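Protein secretion chaperonin CsaA (Picrophilus torridus, PDB 5ZDI) probably binds tRNA through its OB-fold domain and is named as a chaperone of protein secretion. Local coordinates at residues Tyr53-Ile64 and Val92-Glu101. Residues are numbered along the deposited sequence; the frame is centred on the assembly and turned at random. Where two conformers were deposited one is given.
Sequences YKKDELINKKII and VKLLTPDGGE. With GOL (glycerol), chain C.
Tyr-53 has CG anti to its carbonyl carbon (chi1 -69°), and this lays the ring against Leu-94 of strand 92-97. Leu-94 takes the same first torsion (chi1 -65°) and puts CD1 over one ring face, offset toward the rim. The two segments belong to an OB-fold domain, where strands 62-64 and 92-97 cross steeply. Leu-94 N donates to Tyr-53 OH at 2.9 Å, while CD1 makes a CH-pi contact 4.3 Å from the ring centroid. Glycerol, probably from crystallisation, lies over the opposite face; Lys-93 NZ holds it by two hydroxyls. Asp-98 of the second subunit hydrogen-bonds Tyr-53 OH and forms a salt bridge with Lys-61 NZ. A phenylalanine at Tyr-53 would probably leave Leu-94 N without its acceptor and cost that aspartate one of its partners. Leu-94 CD1 also meets Leu-58 CD2 and presses tightly on Lys-61 CE, at 3.4 Å. Farther along, Ile-64 CD1 packs on Pro-97 CD. Water 2 links Ile-64 N to Leu-95 O. The extended Lys-62 chain passes Pro-97, its CB 3.9 Å from CD of the proline. Lys-62 NZ then donates to Gly-100 O at 2.8 Å, in the carbonyl plane. Water 1 bridges Lys-62 NZ to Glu-101 OE2, accepting from NZ at 2.8 Å.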
loop_
_atom_site.group_PDB
_atom_site.type_symbol
_atom_site.label_atom_id
_atom_site.label_comp_id
_atom_site.label_asym_id
_atom_site.label_seq_id
_atom_site.Cartn_x
_atom_site.Cartn_y
_atom_site.Cartn_z
ATOM N N TYR A 53 -5.519 16.522 -4.983
ATOM C CA TYR A 53 -5.185 16.231 -6.352
ATOM C C TYR A 53 -6.275 16.867 -7.236
ATOM O O TYR A 53 -7.441 16.759 -6.905
ATOM C CB TYR A 53 -5.190 14.750 -6.622
ATOM C CG TYR A 53 -4.088 13.949 -5.971
ATOM C CD1 TYR A 53 -4.164 13.633 -4.580
ATOM C CD2 TYR A 53 -3.080 13.364 -6.707
ATOM C CE1 TYR A 53 -3.169 12.897 -3.974
ATOM C CE2 TYR A 53 -2.084 12.611 -6.108
ATOM C CZ TYR A 53 -2.153 12.385 -4.743
ATOM O OH TYR A 53 -1.172 11.609 -4.103
ATOM N N LYS A 54 -5.906 17.386 -8.396
ATOM C CA LYS A 54 -6.885 17.809 -9.386
ATOM C C LYS A 54 -7.392 16.590 -10.076
ATOM O O LYS A 54 -6.696 15.584 -10.134
ATOM C CB LYS A 54 -6.285 18.794 -10.430
ATOM C CG LYS A 54 -5.641 20.020 -9.812
ATOM C CD LYS A 54 -6.530 20.678 -8.792
ATOM N N LYS A 55 -8.612 16.678 -10.554
ATOM C CA LYS A 55 -9.242 15.548 -11.219
ATOM C C LYS A 55 -8.333 15.008 -12.315
ATOM O O LYS A 55 -8.137 13.791 -12.419
ATOM C CB LYS A 55 -10.613 15.918 -11.716
ATOM C CG LYS A 55 -11.612 16.239 -10.597
ATOM C CD LYS A 55 -13.018 16.465 -11.176
ATOM C CE LYS A 55 -13.639 17.761 -10.638
ATOM N NZ LYS A 55 -15.109 18.054 -10.901
ATOM N N ASP A 56 -7.756 15.886 -13.137
ATOM C CA ASP A 56 -6.876 15.429 -14.204
ATOM C C ASP A 56 -5.607 14.720 -13.759
ATOM O O ASP A 56 -5.089 13.913 -14.510
ATOM C CB ASP A 56 -6.557 16.570 -15.187
ATOM C CG ASP A 56 -7.728 16.867 -16.141
ATOM O OD1 ASP A 56 -8.219 15.934 -16.829
ATOM O OD2 ASP A 56 -8.131 18.039 -16.222
ATOM N N GLU A 57 -5.158 14.944 -12.533
ATOM C CA GLU A 57 -4.061 14.163 -11.952
ATOM C C GLU A 57 -4.418 12.753 -11.598
ATOM O O GLU A 57 -3.541 11.934 -11.544
ATOM C CB GLU A 57 -3.461 14.848 -10.752
ATOM C CG GLU A 57 -2.993 16.287 -11.124
ATOM C CD GLU A 57 -2.467 16.981 -9.883
ATOM O OE1 GLU A 57 -3.142 17.183 -8.867
ATOM O OE2 GLU A 57 -1.318 17.312 -9.924
ATOM N N LEU A 58 -5.707 12.437 -11.471
ATOM C CA LEU A 58 -6.083 11.117 -11.038
ATOM C C LEU A 58 -6.491 10.229 -12.225
ATOM O O LEU A 58 -6.482 9.024 -12.125
ATOM C CB LEU A 58 -7.209 11.221 -10.014
ATOM C CG LEU A 58 -6.954 12.002 -8.777
ATOM C CD1 LEU A 58 -8.199 12.229 -7.939
ATOM C CD2 LEU A 58 -5.920 11.238 -7.923
ATOM N N ILE A 59 -6.931 10.814 -13.337
ATOM C CA ILE A 59 -7.329 9.998 -14.507
ATOM C C ILE A 59 -6.163 9.129 -14.970
ATOM O O ILE A 59 -5.012 9.602 -15.218
ATOM C CB ILE A 59 -7.815 10.906 -15.629
ATOM C CG1 ILE A 59 -9.060 11.691 -15.156
ATOM C CG2 ILE A 59 -8.034 10.128 -16.914
ATOM C CD1 ILE A 59 -10.322 10.878 -15.202
ATOM N N ASN A 60 -6.468 7.834 -15.136
ATOM C CA ASN A 60 -5.466 6.856 -15.451
ATOM C C ASN A 60 -4.289 6.690 -14.512
ATOM O O ASN A 60 -3.259 6.090 -14.864
ATOM C CB ASN A 60 -5.074 6.954 -16.971
ATOM C CG ASN A 60 -6.253 6.489 -17.854
ATOM O OD1 ASN A 60 -6.830 5.366 -17.587
ATOM N ND2 ASN A 60 -6.697 7.345 -18.812
ATOM N N LYS A 61 -4.459 7.121 -13.259
ATOM C CA LYS A 61 -3.490 6.833 -12.219
ATOM C C LYS A 61 -3.685 5.446 -11.601
ATOM O O LYS A 61 -4.831 5.086 -11.233
ATOM C CB LYS A 61 -3.602 7.914 -11.123
ATOM C CG LYS A 61 -2.430 7.951 -10.184
ATOM C CD LYS A 61 -2.724 8.913 -9.062
ATOM C CE LYS A 61 -1.748 8.847 -7.851
ATOM N NZ LYS A 61 -0.395 8.999 -8.224
ATOM N N LYS A 62 -2.593 4.666 -11.468
ATOM C CA LYS A 62 -2.644 3.358 -10.775
ATOM C C LYS A 62 -2.618 3.581 -9.276
ATOM O O LYS A 62 -1.780 4.340 -8.736
ATOM C CB LYS A 62 -1.494 2.433 -11.184
ATOM C CG LYS A 62 -1.586 2.063 -12.620
ATOM C CD LYS A 62 -0.398 1.217 -13.030
ATOM C CE LYS A 62 -0.509 0.985 -14.530
ATOM N NZ LYS A 62 0.746 0.254 -14.953
ATOM N N ILE A 63 -3.608 3.045 -8.634
ATOM C CA ILE A 63 -3.776 3.197 -7.186
ATOM C C ILE A 63 -3.831 1.783 -6.548
ATOM O O ILE A 63 -3.823 0.763 -7.257
ATOM C CB ILE A 63 -5.056 4.008 -6.859
ATOM C CG1 ILE A 63 -6.347 3.452 -7.443
ATOM C CG2 ILE A 63 -4.918 5.432 -7.355
ATOM C CD1 ILE A 63 -6.830 2.196 -6.759
ATOM N N ILE A 64 -3.880 1.770 -5.214
ATOM C CA ILE A 64 -3.994 0.594 -4.464
ATOM C C ILE A 64 -5.200 0.642 -3.583
ATOM O O ILE A 64 -5.459 1.633 -2.928
ATOM C CB ILE A 64 -2.693 0.510 -3.543
ATOM C CG1 ILE A 64 -1.413 0.644 -4.367
ATOM C CG2 ILE A 64 -2.620 -0.750 -2.722
ATOM C CD1 ILE A 64 -1.208 -0.456 -5.413
ATOM N N VAL A 92 -3.328 13.864 2.136
ATOM C CA VAL A 92 -3.313 12.477 1.768
ATOM C C VAL A 92 -2.490 12.327 0.480
ATOM O O VAL A 92 -2.784 12.932 -0.515
ATOM C CB VAL A 92 -4.715 11.943 1.602
ATOM C CG1 VAL A 92 -4.716 10.482 1.111
ATOM C CG2 VAL A 92 -5.477 11.994 2.951
ATOM N N LYS A 93 -1.527 11.394 0.491
ATOM C CA LYS A 93 -0.705 11.113 -0.679
ATOM C C LYS A 93 -0.949 9.650 -1.034
ATOM O O LYS A 93 -0.584 8.728 -0.280
ATOM C CB LYS A 93 0.748 11.336 -0.360
ATOM C CG LYS A 93 1.071 12.781 -0.057
ATOM C CD LYS A 93 1.108 13.661 -1.335
ATOM C CE LYS A 93 1.533 15.063 -0.944
ATOM N NZ LYS A 93 1.552 15.979 -2.065
ATOM N N LEU A 94 -1.536 9.447 -2.196
ATOM C CA LEU A 94 -1.821 8.089 -2.684
ATOM C C LEU A 94 -0.593 7.193 -2.716
ATOM O O LEU A 94 0.519 7.611 -3.107
ATOM C CB LEU A 94 -2.431 8.085 -4.085
ATOM C CG LEU A 94 -3.822 8.765 -4.109
ATOM C CD1 LEU A 94 -4.215 9.028 -5.562
ATOM C CD2 LEU A 94 -4.851 7.930 -3.310
ATOM N N LEU A 95 -0.856 5.913 -2.503
ATOM C CA LEU A 95 0.063 4.847 -2.790
ATOM C C LEU A 95 -0.022 4.452 -4.249
ATOM O O LEU A 95 -1.162 4.414 -4.827
ATOM C CB LEU A 95 -0.270 3.624 -1.941
ATOM C CG LEU A 95 -0.297 3.772 -0.456
ATOM C CD1 LEU A 95 -0.231 2.395 0.225
ATOM C CD2 LEU A 95 0.753 4.634 0.120
ATOM N N THR A 96 1.148 4.242 -4.899
ATOM C CA THR A 96 1.160 3.800 -6.274
ATOM C C THR A 96 2.132 2.610 -6.410
ATOM O O THR A 96 3.186 2.587 -5.715
ATOM C CB THR A 96 1.579 4.977 -7.201
ATOM O OG1 THR A 96 2.983 5.126 -7.222
ATOM C CG2 THR A 96 0.905 6.373 -6.723
ATOM N N PRO A 97 1.836 1.629 -7.290
ATOM C CA PRO A 97 2.820 0.608 -7.507
ATOM C C PRO A 97 3.862 1.047 -8.495
ATOM O O PRO A 97 3.560 1.795 -9.412
ATOM C CB PRO A 97 1.995 -0.557 -8.099
ATOM C CG PRO A 97 0.956 0.141 -8.903
ATOM C CD PRO A 97 0.644 1.368 -8.140
ATOM N N ASP A 98 5.075 0.528 -8.373
ATOM C CA ASP A 98 6.121 0.892 -9.332
ATOM C C ASP A 98 5.763 0.387 -10.741
ATOM O O ASP A 98 6.303 0.858 -11.713
ATOM C CB ASP A 98 7.476 0.312 -8.919
ATOM C CG ASP A 98 8.200 1.118 -7.832
ATOM O OD1 ASP A 98 7.831 2.264 -7.482
ATOM O OD2 ASP A 98 9.189 0.571 -7.340
ATOM N N GLY A 99 4.894 -0.586 -10.811
ATOM C CA GLY A 99 4.404 -1.098 -12.052
ATOM C C GLY A 99 3.359 -2.135 -11.732
ATOM O O GLY A 99 3.118 -2.477 -10.579
ATOM N N GLY A 100 2.655 -2.609 -12.769
ATOM C CA GLY A 100 1.624 -3.607 -12.554
ATOM C C GLY A 100 0.337 -3.290 -13.294
ATOM O O GLY A 100 0.178 -2.239 -13.870
ATOM N N GLU A 101 -0.502 -4.300 -13.357
ATOM C CA GLU A 101 -1.767 -4.169 -14.036
ATOM C C GLU A 101 -2.917 -4.177 -13.053
ATOM O O GLU A 101 -2.861 -4.793 -12.022
ATOM C CB GLU A 101 -1.894 -5.241 -15.133
ATOM C CG GLU A 101 -0.881 -5.107 -16.307
ATOM C CD GLU A 101 -0.964 -3.746 -17.045
ATOM O OE1 GLU A 101 -2.039 -3.098 -17.077
ATOM O OE2 GLU A 101 0.081 -3.225 -17.513
HETATM C C1 GOL C . -1.319 16.251 -4.170
HETATM O O1 GOL C . -0.995 16.776 -2.860
HETATM C C2 GOL C . -0.168 16.494 -5.120
HETATM O O2 GOL C . 1.024 15.835 -4.660
HETATM C C3 GOL C . -0.486 15.952 -6.497
HETATM O O3 GOL C . 0.588 16.343 -7.349
HETATM O O HOH W 1 0.048 -0.194 -17.673
HETATM O O HOH W 2 -3.614 4.239 -3.814
#